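Local coordinates for protein putative decarboxylase involved in desferrioxamine biosynthesis (Erwinia amylovora, PDB 5O5C) that probably decarboxylates lysine with the help of pyridoxal 5'-phosphate, a step of desferrioxamine siderophore biosynthesis in the fire blight pathogen, at residues A46-T49 / E50-K53; E89-K92 / L93-D97; Q254-Q258 / Q259-P263; A283-E286 / L287-H291; I144-K147 / V148-W151. All blocks are in the same frame, centred on the assembly; numbering follows the deposited sequence.

Interaction 1: residues A46-T49 / E50-K53; sequences ALMT and ETVK
Thr51 reaches back one turn to the carbonyl of Leu47 in an intrahelical contact within the last two turns of helix 34-53, near the N terminus of the chain. The N-H groups of 50-53 donate to the carbonyls of 46-49, four residues back. The carbonyl of Leu47 is gripped twice, by Thr51 N and by Thr51 OG1, and the hydroxyl bond is the shorter, with OG1 2.6 Å from Leu47 O. The two donors arrive from opposite faces of the carbonyl plane. The hydroxyl gets there because OG1 stands beside the backbone N, anti to the carbonyl carbon (chi1 -58°), a common way for threonine to satisfy its hydroxyl inside a helix and leave its methyl to pack. Thr49 does likewise with Leu45 O. Its CG2 methyl lies alongside the extended chain of Lys53, 3.8 Å from Lys53 NZ, while CG of Lys53 rests 3.4 Å from Thr49 O. Val52 is buried and sets CB and CG2 against Met48 O. Leu47, Met48 and Thr51 face helix 83-95, whereas Thr49, Val52 and Lys53 pack on Leu34 of the second subunit, which places this turn between a helix of its own chain and the dimer partner.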
loop_
_atom_site.group_PDB
_atom_site.type_symbol
_atom_site.label_atom_id
_atom_site.label_comp_id
_atom_site.label_asym_id
_atom_site.label_seq_id
_atom_site.Cartn_x
_atom_site.Cartn_y
_atom_site.Cartn_z
ATOM N N ALA B 46 4.042 -13.125 25.296
ATOM C CA ALA B 46 5.091 -13.278 26.335
ATOM C C ALA B 46 6.377 -12.522 25.930
ATOM O O ALA B 46 6.915 -11.743 26.693
ATOM C CB ALA B 46 5.366 -14.750 26.583
ATOM N N LEU B 47 6.811 -12.703 24.696
ATOM C CA LEU B 47 7.984 -12.008 24.179
ATOM C C LEU B 47 7.811 -10.485 24.064
ATOM O O LEU B 47 8.733 -9.738 24.406
ATOM C CB LEU B 47 8.444 -12.636 22.845
ATOM C CG LEU B 47 9.384 -13.848 23.038
ATOM C CD1 LEU B 47 8.660 -15.173 23.337
ATOM C CD2 LEU B 47 10.291 -14.006 21.817
ATOM N N MET B 48 6.633 -10.016 23.651
ATOM C CA MET B 48 6.388 -8.570 23.527
ATOM C C MET B 48 6.133 -7.936 24.875
ATOM O O MET B 48 6.613 -6.881 25.138
ATOM C CB MET B 48 5.236 -8.252 22.567
ATOM C CG MET B 48 5.525 -8.507 21.107
ATOM S SD MET B 48 6.881 -7.489 20.494
ATOM C CE MET B 48 8.101 -8.732 20.309
ATOM N N THR B 49 5.399 -8.603 25.746
ATOM C CA THR B 49 5.259 -8.152 27.143
ATOM C C THR B 49 6.584 -7.927 27.875
ATOM O O THR B 49 6.798 -6.876 28.475
ATOM C CB THR B 49 4.404 -9.146 27.915
ATOM O OG1 THR B 49 3.078 -9.055 27.389
ATOM C CG2 THR B 49 4.431 -8.898 29.476
ATOM N N GLU B 50 7.474 -8.911 27.826
ATOM C CA GLU B 50 8.841 -8.718 28.341
ATOM C C GLU B 50 9.605 -7.615 27.614
ATOM O O GLU B 50 10.245 -6.773 28.257
ATOM C CB GLU B 50 9.615 -10.044 28.361
ATOM C CG GLU B 50 8.996 -11.010 29.360
ATOM C CD GLU B 50 9.855 -12.214 29.706
ATOM O OE1 GLU B 50 11.084 -12.185 29.409
ATOM O OE2 GLU B 50 9.284 -13.188 30.299
ATOM N N THR B 51 9.498 -7.581 26.285
ATOM C CA THR B 51 10.203 -6.582 25.508
ATOM C C THR B 51 9.673 -5.207 25.878
ATOM O O THR B 51 10.438 -4.379 26.282
ATOM C CB THR B 51 10.095 -6.801 23.983
ATOM O OG1 THR B 51 10.602 -8.108 23.646
ATOM C CG2 THR B 51 10.849 -5.721 23.217
ATOM N N VAL B 52 8.374 -4.965 25.733
ATOM C CA VAL B 52 7.832 -3.645 26.019
ATOM C C VAL B 52 8.127 -3.213 27.493
ATOM O O VAL B 52 8.515 -2.040 27.701
ATOM C CB VAL B 52 6.342 -3.525 25.652
ATOM C CG1 VAL B 52 5.802 -2.214 26.132
ATOM C CG2 VAL B 52 6.108 -3.685 24.117
ATOM N N LYS B 53 8.011 -4.122 28.489
ATOM C CA LYS B 53 8.323 -3.723 29.908
ATOM C C LYS B 53 9.775 -3.290 30.131
ATOM O O LYS B 53 10.023 -2.477 31.015
ATOM C CB LYS B 53 7.985 -4.789 30.935
ATOM C CG LYS B 53 6.514 -4.946 31.271
ATOM C CD LYS B 53 6.351 -6.074 32.297
ATOM C CE LYS B 53 4.899 -6.319 32.676
ATOM N NZ LYS B 53 4.689 -7.753 33.045
#

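Interaction 2: residues E89-K92 / L93-D97; sequences ELKK and LYLRD
Glu89 and Leu93 meet through carbon: CD1 of Leu93 lies 3.5 Å from CG of Glu89, the two side chains slanting across each other. Glu89 has CG anti to its own N (chi1 -179°) and runs out extended, so its methylenes offer an apolar surface to the leucine while its carboxylate travels on to a salt bridge with Arg393 of the second subunit. Next along, Leu90 and Tyr94 lie side by side, pointing the same way, with CD1 of Leu90 3.6 Å from CB of Tyr94 and slanting in toward the ring. On the exposed side, CB of Lys92 sits over one face of the Arg96 guanidinium, offset toward its rim, so that the two long cationic chains meet through a methylene. These pairs belong to the C-terminal end of helix 83-95, where the helix widens into a pi-type turn. Leu93 N still bonds to Glu89 O at 3.0 Å, but Leu95 N skips a residue to reach Leu90 O at 3.3 Å, in a nearly straight bond of 165°, and Tyr94 N adds a weak one to the same oxygen. Arg96 N is weakly bonded to Lys91 O. Beyond this shell the second subunit covers Leu90, Leu93 and Tyr94, whose OH is hydrogen-bonded to Ser130 of that subunit, while Leu95 packs on Met48 and Thr51 of helix 34-53 and Asp97 OD1 is tied to Ser60 OG.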
loop_
_atom_site.group_PDB
_atom_site.type_symbol
_atom_site.label_atom_id
_atom_site.label_comp_id
_atom_site.label_asym_id
_atom_site.label_seq_id
_atom_site.Cartn_x
_atom_site.Cartn_y
_atom_site.Cartn_z
ATOM N N GLU B 89 16.338 -14.860 17.668
ATOM C CA GLU B 89 17.098 -14.062 16.716
ATOM C C GLU B 89 16.444 -12.695 16.426
ATOM O O GLU B 89 17.150 -11.719 16.197
ATOM C CB GLU B 89 17.255 -14.858 15.420
ATOM C CG GLU B 89 18.045 -14.180 14.327
ATOM C CD GLU B 89 17.956 -14.916 13.008
ATOM O OE1 GLU B 89 16.860 -15.180 12.535
ATOM O OE2 GLU B 89 18.976 -15.202 12.391
ATOM N N LEU B 90 15.104 -12.639 16.438
ATOM C CA LEU B 90 14.380 -11.394 16.166
ATOM C C LEU B 90 14.602 -10.406 17.254
ATOM O O LEU B 90 14.762 -9.190 16.975
ATOM C CB LEU B 90 12.877 -11.616 15.996
ATOM C CG LEU B 90 12.154 -10.437 15.348
ATOM C CD1 LEU B 90 12.691 -10.147 13.967
ATOM C CD2 LEU B 90 10.664 -10.671 15.268
ATOM N N LYS B 91 14.589 -10.929 18.494
ATOM C CA LYS B 91 14.962 -10.177 19.677
ATOM C C LYS B 91 16.158 -9.331 19.450
ATOM O O LYS B 91 16.129 -8.154 19.777
ATOM C CB LYS B 91 15.252 -11.069 20.863
ATOM C CG LYS B 91 14.053 -11.478 21.677
ATOM C CD LYS B 91 14.542 -12.191 22.933
ATOM C CE LYS B 91 13.475 -13.108 23.487
ATOM N NZ LYS B 91 14.031 -13.745 24.700
ATOM N N LYS B 92 17.206 -9.908 18.885
ATOM C CA LYS B 92 18.438 -9.164 18.723
ATOM C C LYS B 92 18.479 -8.308 17.470
ATOM O O LYS B 92 18.944 -7.169 17.575
ATOM C CB LYS B 92 19.735 -9.978 18.976
ATOM C CG LYS B 92 19.908 -11.301 18.260
ATOM C CD LYS B 92 21.053 -12.103 18.885
ATOM C CE LYS B 92 20.839 -13.585 18.607
ATOM N NZ LYS B 92 22.119 -14.348 18.576
ATOM N N LEU B 93 17.923 -8.793 16.348
ATOM C CA LEU B 93 18.018 -8.086 15.044
ATOM C C LEU B 93 17.013 -6.935 14.819
ATOM O O LEU B 93 17.224 -6.076 13.965
ATOM C CB LEU B 93 18.003 -9.085 13.868
ATOM C CG LEU B 93 19.104 -10.157 13.912
ATOM C CD1 LEU B 93 18.964 -11.211 12.804
ATOM C CD2 LEU B 93 20.491 -9.540 13.870
ATOM N N TYR B 94 15.984 -6.859 15.638
ATOM C CA TYR B 94 14.882 -6.002 15.357
ATOM C C TYR B 94 14.432 -5.287 16.614
ATOM O O TYR B 94 14.448 -4.053 16.637
ATOM C CB TYR B 94 13.735 -6.778 14.684
ATOM C CG TYR B 94 12.509 -5.949 14.433
ATOM C CD1 TYR B 94 12.600 -4.743 13.777
ATOM C CD2 TYR B 94 11.235 -6.368 14.868
ATOM C CE1 TYR B 94 11.514 -3.995 13.553
ATOM C CE2 TYR B 94 10.111 -5.590 14.638
ATOM C CZ TYR B 94 10.267 -4.388 14.012
ATOM O OH TYR B 94 9.198 -3.553 13.726
ATOM N N LEU B 95 14.019 -6.052 17.628
ATOM C CA LEU B 95 13.399 -5.487 18.826
ATOM C C LEU B 95 14.401 -4.727 19.665
ATOM O O LEU B 95 14.063 -3.676 20.188
ATOM C CB LEU B 95 12.725 -6.532 19.679
ATOM C CG LEU B 95 11.654 -7.350 18.978
ATOM C CD1 LEU B 95 11.298 -8.582 19.789
ATOM C CD2 LEU B 95 10.422 -6.600 18.560
ATOM N N ARG B 96 15.649 -5.210 19.683
ATOM C CA ARG B 96 16.695 -4.641 20.480
ATOM C C ARG B 96 16.822 -3.145 20.185
ATOM O O ARG B 96 16.793 -2.371 21.095
ATOM C CB ARG B 96 18.031 -5.334 20.215
ATOM C CG ARG B 96 18.964 -5.348 21.390
ATOM C CD ARG B 96 20.277 -6.064 21.072
ATOM N NE ARG B 96 20.520 -7.137 22.030
ATOM C CZ ARG B 96 21.665 -7.807 22.187
ATOM N NH1 ARG B 96 22.733 -7.576 21.424
ATOM N NH2 ARG B 96 21.718 -8.739 23.115
ATOM N N ASP B 97 16.901 -2.782 18.905
ATOM C CA ASP B 97 17.200 -1.436 18.496
ATOM C C ASP B 97 16.019 -0.723 17.826
ATOM O O ASP B 97 16.206 0.322 17.236
ATOM C CB ASP B 97 18.470 -1.399 17.643
ATOM C CG ASP B 97 19.720 -2.007 18.364
ATOM O OD1 ASP B 97 20.214 -1.483 19.411
ATOM O OD2 ASP B 97 20.253 -2.991 17.831
#

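Interaction 3: residues Q254-Q258 / Q259-P263; sequences QRCLQ and QGLIP
Leu257 and Pro263 cross at about a right angle, the CD2 methyl of the leucine set against the proline ring 3.6 Å from Pro263 CD. CB of Leu257 starts away from the following residues, yet its branched end comes round to the ring. Cys256 approaches Leu261 differently: with SG anti to the backbone N (chi1 163°), its sulfur lies beside Leu261 and comes within 3.5 Å of Leu261 CB. A compact thiol suits this buried place close against Leu261. Gln259 turns its extended side chain back over the helix end, so that its CG is 3.3 Å from Arg255 O. The arrangement is the exit of helix 246-258 into strand 262-269, a tight helix-to-strand turn in the large mixed sheet of the fold type I PLP enzymes. Gly260, with phi at 80°, makes the reversal, a backbone shape that a residue without a side chain adopts easily. Cys256 O accepts twice: Leu261 N binds it at 3.0 Å in a six-to-one (i to i+5) bond across the glycine, while Gln259 N, at 3.2 Å, comes from the opposite face and stands well above the carbonyl plane. Gln259 N also makes a weak bond to Arg255 O. Beyond the turn, Ile262 pairs through its backbone with Lys206 and Arg208, Cys256 and Leu261 touch Arg208, and Pro263 packs on Phe210 of strand 207-212 and on Met293.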
loop_
_atom_site.group_PDB
_atom_site.type_symbol
_atom_site.label_atom_id
_atom_site.label_comp_id
_atom_site.label_asym_id
_atom_site.label_seq_id
_atom_site.Cartn_x
_atom_site.Cartn_y
_atom_site.Cartn_z
ATOM N N GLN B 254 -1.577 34.880 -11.711
ATOM C CA GLN B 254 -1.544 35.977 -12.687
ATOM C C GLN B 254 -0.231 36.021 -13.491
ATOM O O GLN B 254 -0.260 36.299 -14.704
ATOM C CB GLN B 254 -1.711 37.345 -11.995
ATOM C CG GLN B 254 -2.966 37.561 -11.160
ATOM C CD GLN B 254 -4.245 37.252 -11.899
ATOM O OE1 GLN B 254 -4.500 37.805 -12.966
ATOM N NE2 GLN B 254 -5.066 36.364 -11.330
ATOM N N ARG B 255 0.907 35.785 -12.832
ATOM C CA ARG B 255 2.192 35.648 -13.563
ATOM C C ARG B 255 2.150 34.464 -14.498
ATOM O O ARG B 255 2.686 34.505 -15.599
ATOM C CB ARG B 255 3.389 35.471 -12.633
ATOM C CG ARG B 255 4.095 36.766 -12.291
ATOM C CD ARG B 255 5.041 36.591 -11.106
ATOM N NE ARG B 255 5.194 37.819 -10.320
ATOM C CZ ARG B 255 5.977 37.945 -9.244
ATOM N NH1 ARG B 255 6.709 36.922 -8.794
ATOM N NH2 ARG B 255 6.038 39.114 -8.616
ATOM N N CYS B 256 1.528 33.390 -14.022
ATOM C CA CYS B 256 1.347 32.197 -14.820
ATOM C C CYS B 256 0.460 32.510 -16.043
ATOM O O CYS B 256 0.780 32.111 -17.176
ATOM C CB CYS B 256 0.809 31.080 -13.913
ATOM S SG CYS B 256 0.068 29.663 -14.702
ATOM N N LEU B 257 -0.604 33.281 -15.840
ATOM C CA LEU B 257 -1.490 33.650 -16.967
ATOM C C LEU B 257 -0.843 34.623 -17.982
ATOM O O LEU B 257 -1.275 34.665 -19.143
ATOM C CB LEU B 257 -2.823 34.228 -16.483
ATOM C CG LEU B 257 -3.910 33.314 -15.868
ATOM C CD1 LEU B 257 -4.998 34.191 -15.272
ATOM C CD2 LEU B 257 -4.510 32.298 -16.850
ATOM N N GLN B 258 0.166 35.384 -17.551
ATOM C CA GLN B 258 0.887 36.300 -18.443
ATOM C C GLN B 258 2.039 35.595 -19.175
ATOM O O GLN B 258 2.616 36.149 -20.085
ATOM C CB GLN B 258 1.410 37.527 -17.678
ATOM C CG GLN B 258 0.341 38.342 -16.938
ATOM C CD GLN B 258 -0.334 39.440 -17.756
ATOM O OE1 GLN B 258 -1.558 39.610 -17.692
ATOM N NE2 GLN B 258 0.460 40.217 -18.497
ATOM N N GLN B 259 2.393 34.383 -18.765
ATOM C CA GLN B 259 3.358 33.580 -19.508
ATOM C C GLN B 259 2.657 32.689 -20.578
ATOM O O GLN B 259 3.318 31.973 -21.317
ATOM C CB GLN B 259 4.196 32.762 -18.511
ATOM C CG GLN B 259 5.078 33.633 -17.628
ATOM C CD GLN B 259 5.646 32.959 -16.362
ATOM O OE1 GLN B 259 5.157 31.924 -15.880
ATOM N NE2 GLN B 259 6.682 33.574 -15.807
ATOM N N GLY B 260 1.326 32.745 -20.665
ATOM C CA GLY B 260 0.531 31.810 -21.484
ATOM C C GLY B 260 0.273 30.439 -20.862
ATOM O O GLY B 260 -0.255 29.536 -21.531
ATOM N N LEU B 261 0.674 30.276 -19.603
ATOM C CA LEU B 261 0.544 29.022 -18.874
ATOM C C LEU B 261 -0.868 28.956 -18.265
ATOM O O LEU B 261 -1.578 29.984 -18.111
ATOM C CB LEU B 261 1.613 28.933 -17.787
ATOM C CG LEU B 261 3.084 29.132 -18.145
ATOM C CD1 LEU B 261 3.866 29.276 -16.870
ATOM C CD2 LEU B 261 3.624 27.977 -18.988
ATOM N N ILE B 262 -1.272 27.737 -17.920
ATOM C CA ILE B 262 -2.663 27.437 -17.634
ATOM C C ILE B 262 -2.761 26.954 -16.175
ATOM O O ILE B 262 -2.213 25.917 -15.846
ATOM C CB ILE B 262 -3.209 26.380 -18.626
ATOM C CG1 ILE B 262 -3.167 26.912 -20.069
ATOM C CG2 ILE B 262 -4.627 26.001 -18.264
ATOM C CD1 ILE B 262 -3.646 25.928 -21.130
ATOM N N PRO B 263 -3.451 27.706 -15.305
ATOM C CA PRO B 263 -3.578 27.245 -13.932
ATOM C C PRO B 263 -4.671 26.205 -13.858
ATOM O O PRO B 263 -5.785 26.416 -14.354
ATOM C CB PRO B 263 -3.943 28.514 -13.146
ATOM C CG PRO B 263 -4.354 29.522 -14.174
ATOM C CD PRO B 263 -4.179 28.957 -15.531
#

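Interaction 4: residues A283-E286 / L287-H291; sequences AISE and LCKHH
A chi1 of -76° at Cys288 sets its sulfur beside the backbone N, anti to the carbonyl carbon, and turns it back toward the preceding turn; at Ile284 a chi1 of -64° puts CG1 beside the backbone N and leaves CG2 anti to it. Together these torsions bring Ile284 CG2 to 4.1 Å from Cys288 SG, a loose apolar touch between residues four apart. The contact is a turn of helix 281-290, the helix of the beta-alpha-beta crossover formed with the parallel strands 262-269 and 294-299 in the mixed sheet of this fold type I enzyme. Ile284 and Cys288 form its inward side: both pack on Val266 of the first strand and Met295 of the second, where a branched aliphatic chain and a compact thiol suit the buried surface. Leu287 carries its branched end away from 283-286 toward Val253 of helix 246-258 and toward Met293. On the outer side Lys289 folds against the backbone through its aliphatic part, its CG lying 3.2 Å from Ser285 O while the rest of the chain takes the ammonium away. Exposed Glu286 and His290 also put polar groups on the outside. Four regular backbone bonds support this turn, Leu287 N binding Ala283 O at 3.1 Å and Cys288 N binding Ile284 O at 2.9 Å. After His290 the chain leaves the helix, and His291 N is held by Leu287 O at 3.1 Å, with a second, weak bond to Cys288 O, also at 3.1 Å.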
loop_
_atom_site.group_PDB
_atom_site.type_symbol
_atom_site.label_atom_id
_atom_site.label_comp_id
_atom_site.label_asym_id
_atom_site.label_seq_id
_atom_site.Cartn_x
_atom_site.Cartn_y
_atom_site.Cartn_z
ATOM N N ALA B 283 -10.136 31.157 1.585
ATOM C CA ALA B 283 -9.569 32.033 0.568
ATOM C C ALA B 283 -9.063 31.273 -0.688
ATOM O O ALA B 283 -9.360 31.636 -1.823
ATOM C CB ALA B 283 -8.481 32.840 1.171
ATOM N N ILE B 284 -8.336 30.183 -0.468
ATOM C CA ILE B 284 -7.879 29.360 -1.565
ATOM C C ILE B 284 -9.024 28.848 -2.438
ATOM O O ILE B 284 -8.870 28.761 -3.630
ATOM C CB ILE B 284 -6.960 28.219 -1.079
ATOM C CG1 ILE B 284 -5.693 28.823 -0.483
ATOM C CG2 ILE B 284 -6.562 27.335 -2.234
ATOM C CD1 ILE B 284 -4.805 27.880 0.282
ATOM N N SER B 285 -10.134 28.472 -1.823
ATOM C CA SER B 285 -11.280 27.888 -2.509
ATOM C C SER B 285 -12.019 28.931 -3.379
ATOM O O SER B 285 -12.556 28.580 -4.411
ATOM C CB SER B 285 -12.237 27.290 -1.477
ATOM O OG SER B 285 -13.450 26.869 -2.068
ATOM N N GLU B 286 -12.050 30.195 -2.935
ATOM C CA GLU B 286 -12.573 31.327 -3.745
ATOM C C GLU B 286 -11.663 31.594 -4.992
ATOM O O GLU B 286 -12.136 31.721 -6.136
ATOM C CB GLU B 286 -12.716 32.613 -2.905
ATOM C CG GLU B 286 -12.967 32.410 -1.404
ATOM C CD GLU B 286 -13.555 33.616 -0.685
ATOM O OE1 GLU B 286 -13.341 34.765 -1.155
ATOM O OE2 GLU B 286 -14.210 33.409 0.364
ATOM N N LEU B 287 -10.355 31.618 -4.785
ATOM C CA LEU B 287 -9.455 31.777 -5.910
ATOM C C LEU B 287 -9.648 30.626 -6.906
ATOM O O LEU B 287 -9.775 30.849 -8.124
ATOM C CB LEU B 287 -7.997 31.873 -5.432
ATOM C CG LEU B 287 -7.011 32.471 -6.440
ATOM C CD1 LEU B 287 -5.936 33.314 -5.780
ATOM C CD2 LEU B 287 -6.372 31.424 -7.329
ATOM N N CYS B 288 -9.662 29.403 -6.383
ATOM C CA CYS B 288 -9.869 28.254 -7.223
ATOM C C CYS B 288 -11.133 28.345 -8.085
ATOM O O CYS B 288 -11.042 28.216 -9.273
ATOM C CB CYS B 288 -9.885 26.982 -6.415
ATOM S SG CYS B 288 -8.219 26.523 -5.941
ATOM N N LYS B 289 -12.287 28.591 -7.484
ATOM C CA LYS B 289 -13.529 28.660 -8.251
ATOM C C LYS B 289 -13.476 29.771 -9.323
ATOM O O LYS B 289 -13.859 29.556 -10.493
ATOM C CB LYS B 289 -14.715 28.821 -7.312
ATOM C CG LYS B 289 -14.905 27.615 -6.400
ATOM C CD LYS B 289 -16.241 27.556 -5.688
ATOM C CE LYS B 289 -16.506 26.154 -5.158
ATOM N NZ LYS B 289 -16.847 25.123 -6.206
ATOM N N HIS B 290 -12.950 30.935 -8.940
ATOM C CA HIS B 290 -12.790 32.035 -9.865
ATOM C C HIS B 290 -11.998 31.631 -11.112
ATOM O O HIS B 290 -12.323 32.073 -12.204
ATOM C CB HIS B 290 -12.150 33.255 -9.191
ATOM C CG HIS B 290 -12.240 34.501 -10.010
ATOM N ND1 HIS B 290 -11.326 35.528 -9.908
ATOM C CD2 HIS B 290 -13.128 34.883 -10.958
ATOM C CE1 HIS B 290 -11.661 36.495 -10.740
ATOM N NE2 HIS B 290 -12.738 36.121 -11.402
ATOM N N HIS B 291 -11.000 30.771 -10.966
ATOM C CA HIS B 291 -10.170 30.364 -12.125
ATOM C C HIS B 291 -10.457 28.925 -12.579
ATOM O O HIS B 291 -9.605 28.317 -13.228
ATOM C CB HIS B 291 -8.702 30.457 -11.759
ATOM C CG HIS B 291 -8.194 31.849 -11.592
ATOM N ND1 HIS B 291 -7.775 32.614 -12.658
ATOM C CD2 HIS B 291 -7.952 32.582 -10.479
ATOM C CE1 HIS B 291 -7.324 33.774 -12.207
ATOM N NE2 HIS B 291 -7.401 33.771 -10.888
#

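Interaction 5: residues I144-K147 / V148-W151; sequences IEQK and VIDW
Val148 N, Ile149 N, Asp150 N and Trp151 N bond in turn to the carbonyls of Ile144, Glu145, Gln146 and Lys147, the regular i to i+4 pattern of the middle of helix 140-156. The bonds are short and nearly straight, Ile149 N to Glu145 O being 2.8 Å at 173°. On this frame Gln146 NE2 donates to Asp150 OD1 at 3.1 Å. Asp150 OD1 lies in the amide plane of Gln146, but the amide meets the carboxylate from above its plane, the two planes being 42° apart. Gln146 reaches it because CG stands anti to the backbone N and the chain then bends at chi2 (68°). Glutamine suits the place: NE2 also donates to Asp163 OD1, so one amide serves two acidic groups. CD1 of Ile149 lies against CG of Glu145, 3.7 Å away. The carboxylate of Glu145 is buried but answered by Arg381 and by the backbone N of Phe166. Lys147 NZ reaches Phe71 O of the second subunit, and Trp151 NE1 reaches Asp77 of that subunit. Arg381 and Phe166 N would probably favour the ionised form of Glu145, while the bond from Gln146 NE2 would steady the Asp150 carboxylate.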
loop_
_atom_site.group_PDB
_atom_site.type_symbol
_atom_site.label_atom_id
_atom_site.label_comp_id
_atom_site.label_asym_id
_atom_site.label_seq_id
_atom_site.Cartn_x
_atom_site.Cartn_y
_atom_site.Cartn_z
ATOM N N ILE B 144 -18.182 -2.489 5.235
ATOM C CA ILE B 144 -17.522 -1.815 6.363
ATOM C C ILE B 144 -16.671 -0.643 5.880
ATOM O O ILE B 144 -16.827 0.492 6.365
ATOM C CB ILE B 144 -16.681 -2.756 7.246
ATOM C CG1 ILE B 144 -17.568 -3.589 8.156
ATOM C CG2 ILE B 144 -15.688 -1.986 8.092
ATOM C CD1 ILE B 144 -16.857 -4.819 8.681
ATOM N N GLU B 145 -15.828 -0.873 4.881
ATOM C CA GLU B 145 -15.004 0.237 4.392
ATOM C C GLU B 145 -15.901 1.450 3.993
ATOM O O GLU B 145 -15.560 2.625 4.271
ATOM C CB GLU B 145 -14.099 -0.179 3.233
ATOM C CG GLU B 145 -13.454 1.030 2.532
ATOM C CD GLU B 145 -12.253 0.700 1.679
ATOM O OE1 GLU B 145 -11.629 -0.368 1.978
ATOM O OE2 GLU B 145 -11.976 1.483 0.694
ATOM N N GLN B 146 -16.999 1.152 3.301
ATOM C CA GLN B 146 -17.880 2.198 2.829
ATOM C C GLN B 146 -18.441 3.019 3.975
ATOM O O GLN B 146 -18.499 4.231 3.873
ATOM C CB GLN B 146 -19.029 1.667 1.989
ATOM C CG GLN B 146 -19.722 2.798 1.233
ATOM C CD GLN B 146 -18.870 3.438 0.153
ATOM O OE1 GLN B 146 -18.340 2.747 -0.721
ATOM N NE2 GLN B 146 -18.766 4.775 0.175
ATOM N N LYS B 147 -18.817 2.328 5.042
ATOM C CA LYS B 147 -19.188 2.935 6.338
ATOM C C LYS B 147 -18.123 3.850 6.897
ATOM O O LYS B 147 -18.369 5.012 7.191
ATOM C CB LYS B 147 -19.517 1.830 7.374
ATOM C CG LYS B 147 -20.620 2.185 8.333
ATOM C CD LYS B 147 -21.980 1.766 7.799
ATOM C CE LYS B 147 -23.087 2.407 8.613
ATOM N NZ LYS B 147 -24.435 2.101 8.060
ATOM N N VAL B 148 -16.903 3.358 7.038
ATOM C CA VAL B 148 -15.851 4.255 7.492
ATOM C C VAL B 148 -15.628 5.476 6.620
ATOM O O VAL B 148 -15.404 6.557 7.135
ATOM C CB VAL B 148 -14.496 3.569 7.747
ATOM C CG1 VAL B 148 -13.533 4.570 8.332
ATOM C CG2 VAL B 148 -14.655 2.446 8.742
ATOM N N ILE B 149 -15.609 5.267 5.308
ATOM C CA ILE B 149 -15.520 6.314 4.341
ATOM C C ILE B 149 -16.622 7.357 4.470
ATOM O O ILE B 149 -16.333 8.569 4.519
ATOM C CB ILE B 149 -15.532 5.711 2.918
ATOM C CG1 ILE B 149 -14.155 5.171 2.635
ATOM C CG2 ILE B 149 -15.866 6.748 1.866
ATOM C CD1 ILE B 149 -14.088 4.476 1.330
ATOM N N ASP B 150 -17.858 6.875 4.509
ATOM C CA ASP B 150 -19.051 7.742 4.615
ATOM C C ASP B 150 -19.026 8.485 5.929
ATOM O O ASP B 150 -19.290 9.644 5.925
ATOM C CB ASP B 150 -20.343 6.977 4.567
ATOM C CG ASP B 150 -20.644 6.338 3.192
ATOM O OD1 ASP B 150 -20.163 6.754 2.095
ATOM O OD2 ASP B 150 -21.439 5.403 3.253
ATOM N N TRP B 151 -18.713 7.817 7.033
ATOM C CA TRP B 151 -18.512 8.510 8.316
ATOM C C TRP B 151 -17.441 9.614 8.232
ATOM O O TRP B 151 -17.606 10.707 8.794
ATOM C CB TRP B 151 -18.146 7.516 9.420
ATOM C CG TRP B 151 -17.789 8.151 10.761
ATOM C CD1 TRP B 151 -18.670 8.481 11.748
ATOM C CD2 TRP B 151 -16.473 8.484 11.269
ATOM N NE1 TRP B 151 -18.002 9.030 12.814
ATOM C CE2 TRP B 151 -16.654 9.029 12.567
ATOM C CE3 TRP B 151 -15.175 8.408 10.747
ATOM C CZ2 TRP B 151 -15.587 9.499 13.362
ATOM C CZ3 TRP B 151 -14.091 8.879 11.545
ATOM C CH2 TRP B 151 -14.321 9.413 12.848
#

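From the N terminus, each interaction joins consecutive residues, so none encloses a long loop and all five follow in series without nesting or crossing. Interaction 1 ends helix 34-53 and interaction 2 ends helix 83-95; the two helices touch, Leu47 CD2 lying 3.7 Å from Lys91 CE, and both contact the second subunit. Interaction 5 comes next along the chain, in helix 140-156, and also meets that subunit. Interactions 3 and 4 lie on the side of the chain's centre opposite to interactions 1 and 2, bracketing strand 262-269 of the mixed sheet: 254-263 leads into it, and 283-291 belongs to the following helix. They meet where Leu257 CD1 is 3.9 Å from His291 CE1.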